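PDB 7BGL: YecR from Salmonella typhimurium, which is a YecR-like lipoprotein, built here into a large multi-protein assembly, and probably associates with the outer-membrane ring of the flagellar basal body. Local coordinates for residues Cys16-Ser28 with Leu36-Thr48. Numbering follows the deposited sequence.
Sequences CTITRQAQVSEAS and LTYNQPLFFTSRT
The Phe44 ring receives Cys16 over one face, where the CA of Cys16 sits 3.9 Å above the plane and offset toward the rim, while Ile18 O lies at the ring edge, 3.7 Å from Phe44 CD2. This is the loop end of a beta hairpin, strand 23-28, outermost within this chain, against strand 33-41 of an antiparallel sheet. With CG beside the backbone N (chi1 -83°), the ring is carried across to the chain start; Cys16, the first modelled residue, is consistent with the lipidated cysteine of a bacterial lipoprotein. Its carbonyl O also takes a nearly straight CA-H...O contact from Phe44. The Tyr38 ring has Ser46 OG in plane at its edge and meets Ala22 CB obliquely. The Arg47 guanidinium presents its edge to Thr17 O; NH1 makes a straight hydrogen bond to it, very short at 2.5 Å, so its exact length is doubtful, and NH2 adds a weak one. Arg20 NH2 lies over a face of that same guanidinium, so two like charges come close, while Thr48 O sits over a face of Arg20's own.

In the hairpin, Gln23 and Thr37 form a hydrogen-bonded pair, Gln23 N to Thr37 O at 3.1 Å and Thr37 N to Gln23 O at 2.8 Å. On its loop side, Ala22 CB rests 3.7 Å from Tyr38 CB. Val24 pairs with Leu36 in the next, non-hydrogen-bonded position, their side chains diverging; Leu36 also packs on helix 52-63. Past it, Ser25 and Glu26 both face Arg35 in a classic beta bulge, and here Thr37 turns its methyl CG2 to within 3.5 Å of Ser25 CB.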
ATOM      1  N   CYS C  16     -31.175 106.791  23.599  1.00131.70           N
ATOM      2  CA  CYS C  16     -31.046 106.081  22.332  1.00131.70           C
ATOM      3  C   CYS C  16     -29.585 105.980  21.905  1.00131.70           C
ATOM      4  O   CYS C  16     -29.114 104.911  21.520  1.00131.70           O
ATOM      5  CB  CYS C  16     -31.866 106.774  21.242  1.00131.70           C
ATOM      6  SG  CYS C  16     -32.814 105.650  20.191  1.00131.70           S
ATOM      7  N   THR C  17     -28.873 107.104  21.972  1.00133.59           N
ATOM      8  CA  THR C  17     -27.472 107.167  21.576  1.00133.59           C
ATOM      9  C   THR C  17     -26.671 107.988  22.579  1.00133.59           C
ATOM     10  O   THR C  17     -25.723 108.693  22.218  1.00133.59           O
ATOM     11  CB  THR C  17     -27.323 107.746  20.168  1.00133.59           C
ATOM     12  OG1 THR C  17     -28.345 107.209  19.320  1.00133.59           O
ATOM     13  CG2 THR C  17     -25.960 107.400  19.588  1.00133.59           C
ATOM     14  N   ILE C  18     -27.042 107.908  23.857  1.00134.46           N
ATOM     15  CA  ILE C  18     -26.385 108.673  24.911  1.00134.46           C
ATOM     16  C   ILE C  18     -26.038 107.725  26.051  1.00134.46           C
ATOM     17  O   ILE C  18     -26.915 107.021  26.564  1.00134.46           O
ATOM     18  CB  ILE C  18     -27.264 109.827  25.426  1.00134.46           C
ATOM     19  CG1 ILE C  18     -28.736 109.411  25.440  1.00134.46           C
ATOM     20  CG2 ILE C  18     -27.065 111.069  24.571  1.00134.46           C
ATOM     21  CD1 ILE C  18     -29.660 110.410  24.779  1.00134.46           C
ATOM     22  N   THR C  19     -24.767 107.707  26.448  1.00133.05           N
ATOM     23  CA  THR C  19     -24.321 106.920  27.590  1.00133.05           C
ATOM     24  C   THR C  19     -23.031 107.523  28.125  1.00133.05           C
ATOM     25  O   THR C  19     -22.325 108.253  27.424  1.00133.05           O
ATOM     26  CB  THR C  19     -24.113 105.445  27.225  1.00133.05           C
ATOM     27  OG1 THR C  19     -25.112 105.037  26.282  1.00133.05           O
ATOM     28  CG2 THR C  19     -24.213 104.573  28.468  1.00133.05           C
ATOM     29  N   ARG C  20     -22.726 107.204  29.380  1.00132.79           N
ATOM     30  CA  ARG C  20     -21.586 107.793  30.074  1.00132.79           C
ATOM     31  C   ARG C  20     -21.188 106.870  31.221  1.00132.79           C
ATOM     32  O   ARG C  20     -21.591 105.703  31.272  1.00132.79           O
ATOM     33  CB  ARG C  20     -21.923 109.202  30.576  1.00132.79           C
ATOM     34  CG  ARG C  20     -21.967 110.273  29.498  1.00132.79           C
ATOM     35  CD  ARG C  20     -20.606 110.485  28.860  1.00132.79           C
ATOM     36  NE  ARG C  20     -20.575 110.009  27.482  1.00132.79           N
ATOM     37  CZ  ARG C  20     -21.096 110.662  26.453  1.00132.79           C
ATOM     38  NH1 ARG C  20     -21.701 111.828  26.610  1.00132.79           N
ATOM     39  NH2 ARG C  20     -21.009 110.132  25.236  1.00132.79           N
ATOM     40  N   GLN C  21     -20.387 107.401  32.148  1.00128.69           N
ATOM     41  CA  GLN C  21     -20.047 106.733  33.404  1.00128.69           C
ATOM     42  C   GLN C  21     -19.306 105.414  33.157  1.00128.69           C
ATOM     43  O   GLN C  21     -19.782 104.320  33.471  1.00128.69           O
ATOM     44  CB  GLN C  21     -21.308 106.508  34.248  1.00128.69           C
ATOM     45  CG  GLN C  21     -22.158 107.755  34.429  1.00128.69           C
ATOM     46  CD  GLN C  21     -23.394 107.749  33.551  1.00128.69           C
ATOM     47  OE1 GLN C  21     -23.943 106.692  33.238  1.00128.69           O
ATOM     48  NE2 GLN C  21     -23.837 108.933  33.145  1.00128.69           N
ATOM     49  N   ALA C  22     -18.115 105.553  32.581  1.00124.76           N
ATOM     50  CA  ALA C  22     -17.187 104.439  32.435  1.00124.76           C
ATOM     51  C   ALA C  22     -16.297 104.373  33.671  1.00124.76           C
ATOM     52  O   ALA C  22     -15.534 105.307  33.942  1.00124.76           O
ATOM     53  CB  ALA C  22     -16.346 104.593  31.168  1.00124.76           C
ATOM     54  N   GLN C  23     -16.391 103.274  34.414  1.00122.45           N
ATOM     55  CA  GLN C  23     -15.703 103.116  35.688  1.00122.45           C
ATOM     56  C   GLN C  23     -14.591 102.077  35.570  1.00122.45           C
ATOM     57  O   GLN C  23     -14.374 101.471  34.517  1.00122.45           O
ATOM     58  CB  GLN C  23     -16.695 102.730  36.788  1.00122.45           C
ATOM     59  CG  GLN C  23     -17.938 103.603  36.839  1.00122.45           C
ATOM     60  CD  GLN C  23     -19.100 103.006  36.070  1.00122.45           C
ATOM     61  OE1 GLN C  23     -19.091 101.825  35.727  1.00122.45           O
ATOM     62  NE2 GLN C  23     -20.110 103.823  35.796  1.00122.45           N
ATOM     63  N   VAL C  24     -13.881 101.874  36.682  1.00119.85           N
ATOM     64  CA  VAL C  24     -12.774 100.929  36.761  1.00119.85           C
ATOM     65  C   VAL C  24     -13.297  99.588  37.253  1.00119.85           C
ATOM     66  O   VAL C  24     -14.265  99.517  38.019  1.00119.85           O
ATOM     67  CB  VAL C  24     -11.655 101.465  37.678  1.00119.85           C
ATOM     68  CG1 VAL C  24     -10.432 100.564  37.609  1.00119.85           C
ATOM     69  CG2 VAL C  24     -11.300 102.896  37.305  1.00119.85           C
ATOM     70  N   SER C  25     -12.651  98.508  36.812  1.00117.26           N
ATOM     71  CA  SER C  25     -13.052  97.162  37.203  1.00117.26           C
ATOM     72  C   SER C  25     -11.903  96.253  37.613  1.00117.26           C
ATOM     73  O   SER C  25     -12.164  95.215  38.232  1.00117.26           O
ATOM     74  CB  SER C  25     -13.825  96.481  36.063  1.00117.26           C
ATOM     75  OG  SER C  25     -13.122  96.588  34.837  1.00117.26           O
ATOM     76  N   GLU C  26     -10.655  96.591  37.298  1.00114.86           N
ATOM     77  CA  GLU C  26      -9.540  95.721  37.643  1.00114.86           C
ATOM     78  C   GLU C  26      -8.248  96.525  37.650  1.00114.86           C
ATOM     79  O   GLU C  26      -8.059  97.407  36.811  1.00114.86           O
ATOM     80  CB  GLU C  26      -9.424  94.551  36.657  1.00114.86           C
ATOM     81  CG  GLU C  26      -8.108  93.795  36.746  1.00114.86           C
ATOM     82  CD  GLU C  26      -8.071  92.580  35.841  1.00114.86           C
ATOM     83  OE1 GLU C  26      -9.120  92.239  35.257  1.00114.86           O
ATOM     84  OE2 GLU C  26      -6.991  91.966  35.713  1.00114.86           O
ATOM     85  N   ALA C  27      -7.357  96.195  38.586  1.00118.11           N
ATOM     86  CA  ALA C  27      -6.036  96.825  38.655  1.00118.11           C
ATOM     87  C   ALA C  27      -5.059  95.773  39.185  1.00118.11           C
ATOM     88  O   ALA C  27      -4.926  95.587  40.397  1.00118.11           O
ATOM     89  CB  ALA C  27      -6.054  98.070  39.530  1.00118.11           C
ATOM     90  N   SER C  28      -4.383  95.092  38.263  1.00118.08           N
ATOM     91  CA  SER C  28      -3.451  94.029  38.619  1.00118.08           C
ATOM     92  C   SER C  28      -2.021  94.522  38.465  1.00118.08           C
ATOM     93  O   SER C  28      -1.583  94.793  37.334  1.00118.08           O
ATOM     94  CB  SER C  28      -3.685  92.794  37.747  1.00118.08           C
ATOM     95  OG  SER C  28      -3.227  93.011  36.425  1.00118.08           O
ATOM     96  N   LEU C  36     -11.065  98.962  32.754  1.00117.69           N
ATOM     97  CA  LEU C  36     -12.261  99.730  33.059  1.00117.69           C
ATOM     98  C   LEU C  36     -13.428  99.167  32.262  1.00117.69           C
ATOM     99  O   LEU C  36     -13.243  98.613  31.177  1.00117.69           O
ATOM    100  CB  LEU C  36     -12.072 101.215  32.733  1.00117.69           C
ATOM    101  CG  LEU C  36     -10.692 101.807  33.025  1.00117.69           C
ATOM    102  CD1 LEU C  36     -10.620 103.254  32.566  1.00117.69           C
ATOM    103  CD2 LEU C  36     -10.359 101.692  34.503  1.00117.69           C
ATOM    104  N   THR C  37     -14.634  99.303  32.805  1.00118.85           N
ATOM    105  CA  THR C  37     -15.823  98.756  32.169  1.00118.85           C
ATOM    106  C   THR C  37     -16.932  99.797  32.137  1.00118.85           C
ATOM    107  O   THR C  37     -17.063 100.620  33.047  1.00118.85           O
ATOM    108  CB  THR C  37     -16.324  97.499  32.894  1.00118.85           C
ATOM    109  OG1 THR C  37     -16.612  97.816  34.261  1.00118.85           O
ATOM    110  CG2 THR C  37     -15.274  96.401  32.843  1.00118.85           C
ATOM    111  N   TYR C  38     -17.730  99.752  31.072  1.00117.72           N
ATOM    112  CA  TYR C  38     -18.931 100.568  30.974  1.00117.72           C
ATOM    113  C   TYR C  38     -20.038  99.751  30.321  1.00117.72           C
ATOM    114  O   TYR C  38     -19.794  98.704  29.717  1.00117.72           O
ATOM    115  CB  TYR C  38     -18.683 101.878  30.210  1.00117.72           C
ATOM    116  CG  TYR C  38     -18.039 101.729  28.852  1.00117.72           C
ATOM    117  CD1 TYR C  38     -16.665 101.578  28.726  1.00117.72           C
ATOM    118  CD2 TYR C  38     -18.801 101.768  27.692  1.00117.72           C
ATOM    119  CE1 TYR C  38     -16.070 101.452  27.486  1.00117.72           C
ATOM    120  CE2 TYR C  38     -18.214 101.645  26.448  1.00117.72           C
ATOM    121  CZ  TYR C  38     -16.849 101.488  26.350  1.00117.72           C
ATOM    122  OH  TYR C  38     -16.261 101.361  25.113  1.00117.72           O
ATOM    123  N   ASN C  39     -21.269 100.233  30.472  1.00116.19           N
ATOM    124  CA  ASN C  39     -22.455  99.492  30.077  1.00116.19           C
ATOM    125  C   ASN C  39     -23.134 100.141  28.878  1.00116.19           C
ATOM    126  O   ASN C  39     -23.054 101.356  28.675  1.00116.19           O
ATOM    127  CB  ASN C  39     -23.452  99.398  31.238  1.00116.19           C
ATOM    128  CG  ASN C  39     -22.845  98.771  32.476  1.00116.19           C
ATOM    129  OD1 ASN C  39     -21.812  98.106  32.406  1.00116.19           O
ATOM    130  ND2 ASN C  39     -23.485  98.982  33.620  1.00116.19           N
ATOM    131  N   GLN C  40     -23.804  99.308  28.084  1.00120.69           N
ATOM    132  CA  GLN C  40     -24.593  99.755  26.946  1.00120.69           C
ATOM    133  C   GLN C  40     -25.938  99.043  26.944  1.00120.69           C
ATOM    134  O   GLN C  40     -25.985  97.806  26.899  1.00120.69           O
ATOM    135  CB  GLN C  40     -23.856  99.487  25.633  1.00120.69           C
ATOM    136  CG  GLN C  40     -23.068 100.666  25.094  1.00120.69           C
ATOM    137  CD  GLN C  40     -22.930 100.623  23.584  1.00120.69           C
ATOM    138  OE1 GLN C  40     -23.653  99.895  22.904  1.00120.69           O
ATOM    139  NE2 GLN C  40     -21.992 101.397  23.053  1.00120.69           N
ATOM    140  N   PRO C  41     -27.050  99.777  27.004  1.00123.80           N
ATOM    141  CA  PRO C  41     -28.363  99.131  26.873  1.00123.80           C
ATOM    142  C   PRO C  41     -28.530  98.484  25.508  1.00123.80           C
ATOM    143  O   PRO C  41     -27.644  98.592  24.656  1.00123.80           O
ATOM    144  CB  PRO C  41     -29.355 100.284  27.079  1.00123.80           C
ATOM    145  CG  PRO C  41     -28.579 101.365  27.750  1.00123.80           C
ATOM    146  CD  PRO C  41     -27.149 101.205  27.344  1.00123.80           C
ATOM    147  N   LEU C  42     -29.657  97.809  25.289  1.00121.80           N
ATOM    148  CA  LEU C  42     -29.869  97.081  24.044  1.00121.80           C
ATOM    149  C   LEU C  42     -29.740  98.002  22.837  1.00121.80           C
ATOM    150  O   LEU C  42     -28.818  97.846  22.027  1.00121.80           O
ATOM    151  CB  LEU C  42     -31.242  96.404  24.052  1.00121.80           C
ATOM    152  CG  LEU C  42     -31.362  95.068  23.315  1.00121.80           C
ATOM    153  CD1 LEU C  42     -32.785  94.538  23.396  1.00121.80           C
ATOM    154  CD2 LEU C  42     -30.919  95.201  21.867  1.00121.80           C
ATOM    155  N   PHE C  43     -30.651  98.960  22.704  1.00126.15           N
ATOM    156  CA  PHE C  43     -30.616  99.924  21.604  1.00126.15           C
ATOM    157  C   PHE C  43     -29.984 101.241  22.055  1.00126.15           C
ATOM    158  O   PHE C  43     -30.588 102.310  21.985  1.00126.15           O
ATOM    159  CB  PHE C  43     -32.022 100.142  21.050  1.00126.15           C
ATOM    160  CG  PHE C  43     -33.114  99.885  22.048  1.00126.15           C
ATOM    161  CD1 PHE C  43     -33.334 100.760  23.097  1.00126.15           C
ATOM    162  CD2 PHE C  43     -33.923  98.766  21.935  1.00126.15           C
ATOM    163  CE1 PHE C  43     -34.338 100.525  24.017  1.00126.15           C
ATOM    164  CE2 PHE C  43     -34.929  98.526  22.852  1.00126.15           C
ATOM    165  CZ  PHE C  43     -35.137  99.407  23.894  1.00126.15           C
ATOM    166  N   PHE C  44     -28.741 101.152  22.525  1.00128.07           N
ATOM    167  CA  PHE C  44     -28.025 102.317  23.026  1.00128.07           C
ATOM    168  C   PHE C  44     -26.563 102.246  22.611  1.00128.07           C
ATOM    169  O   PHE C  44     -26.023 101.167  22.355  1.00128.07           O
ATOM    170  CB  PHE C  44     -28.122 102.427  24.556  1.00128.07           C
ATOM    171  CG  PHE C  44     -29.383 103.085  25.043  1.00128.07           C
ATOM    172  CD1 PHE C  44     -30.600 102.430  24.960  1.00128.07           C
ATOM    173  CD2 PHE C  44     -29.348 104.357  25.588  1.00128.07           C
ATOM    174  CE1 PHE C  44     -31.760 103.032  25.409  1.00128.07           C
ATOM    175  CE2 PHE C  44     -30.504 104.965  26.039  1.00128.07           C
ATOM    176  CZ  PHE C  44     -31.712 104.301  25.949  1.00128.07           C
ATOM    177  N   THR C  45     -25.928 103.415  22.544  1.00130.56           N
ATOM    178  CA  THR C  45     -24.501 103.533  22.291  1.00130.56           C
ATOM    179  C   THR C  45     -23.802 104.030  23.555  1.00130.56           C
ATOM    180  O   THR C  45     -24.428 104.267  24.590  1.00130.56           O
ATOM    181  CB  THR C  45     -24.239 104.469  21.111  1.00130.56           C
ATOM    182  OG1 THR C  45     -24.494 105.822  21.508  1.00130.56           O
ATOM    183  CG2 THR C  45     -25.140 104.112  19.939  1.00130.56           C
ATOM    184  N   SER C  46     -22.479 104.191  23.473  1.00128.05           N
ATOM    185  CA  SER C  46     -21.725 104.649  24.633  1.00128.05           C
ATOM    186  C   SER C  46     -20.317 105.112  24.277  1.00128.05           C
ATOM    187  O   SER C  46     -19.546 104.372  23.657  1.00128.05           O
ATOM    188  CB  SER C  46     -21.657 103.540  25.685  1.00128.05           C
ATOM    189  OG  SER C  46     -20.778 102.506  25.277  1.00128.05           O
ATOM    190  N   ARG C  47     -19.977 106.345  24.667  1.00133.15           N
ATOM    191  CA  ARG C  47     -18.606 106.845  24.562  1.00133.15           C
ATOM    192  C   ARG C  47     -18.477 107.966  25.595  1.00133.15           C
ATOM    193  O   ARG C  47     -18.945 109.081  25.354  1.00133.15           O
ATOM    194  CB  ARG C  47     -18.297 107.329  23.154  1.00133.15           C
ATOM    195  CG  ARG C  47     -19.162 108.490  22.680  1.00133.15           C
ATOM    196  CD  ARG C  47     -20.481 108.014  22.095  1.00133.15           C
ATOM    197  NE  ARG C  47     -21.219 109.103  21.467  1.00133.15           N
ATOM    198  CZ  ARG C  47     -22.542 109.201  21.452  1.00133.15           C
ATOM    199  NH1 ARG C  47     -23.310 108.288  22.023  1.00133.15           N
ATOM    200  NH2 ARG C  47     -23.108 110.245  20.852  1.00133.15           N
ATOM    201  N   THR C  48     -17.854 107.662  26.735  1.00135.67           N
ATOM    202  CA  THR C  48     -17.953 108.576  27.867  1.00135.67           C
ATOM    203  C   THR C  48     -17.350 109.942  27.560  1.00135.67           C
ATOM    204  O   THR C  48     -18.086 110.919  27.391  1.00135.67           O
ATOM    205  CB  THR C  48     -17.271 107.972  29.097  1.00135.67           C
ATOM    206  OG1 THR C  48     -17.953 106.772  29.486  1.00135.67           O
ATOM    207  CG2 THR C  48     -17.289 108.958  30.255  1.00135.67           C
TER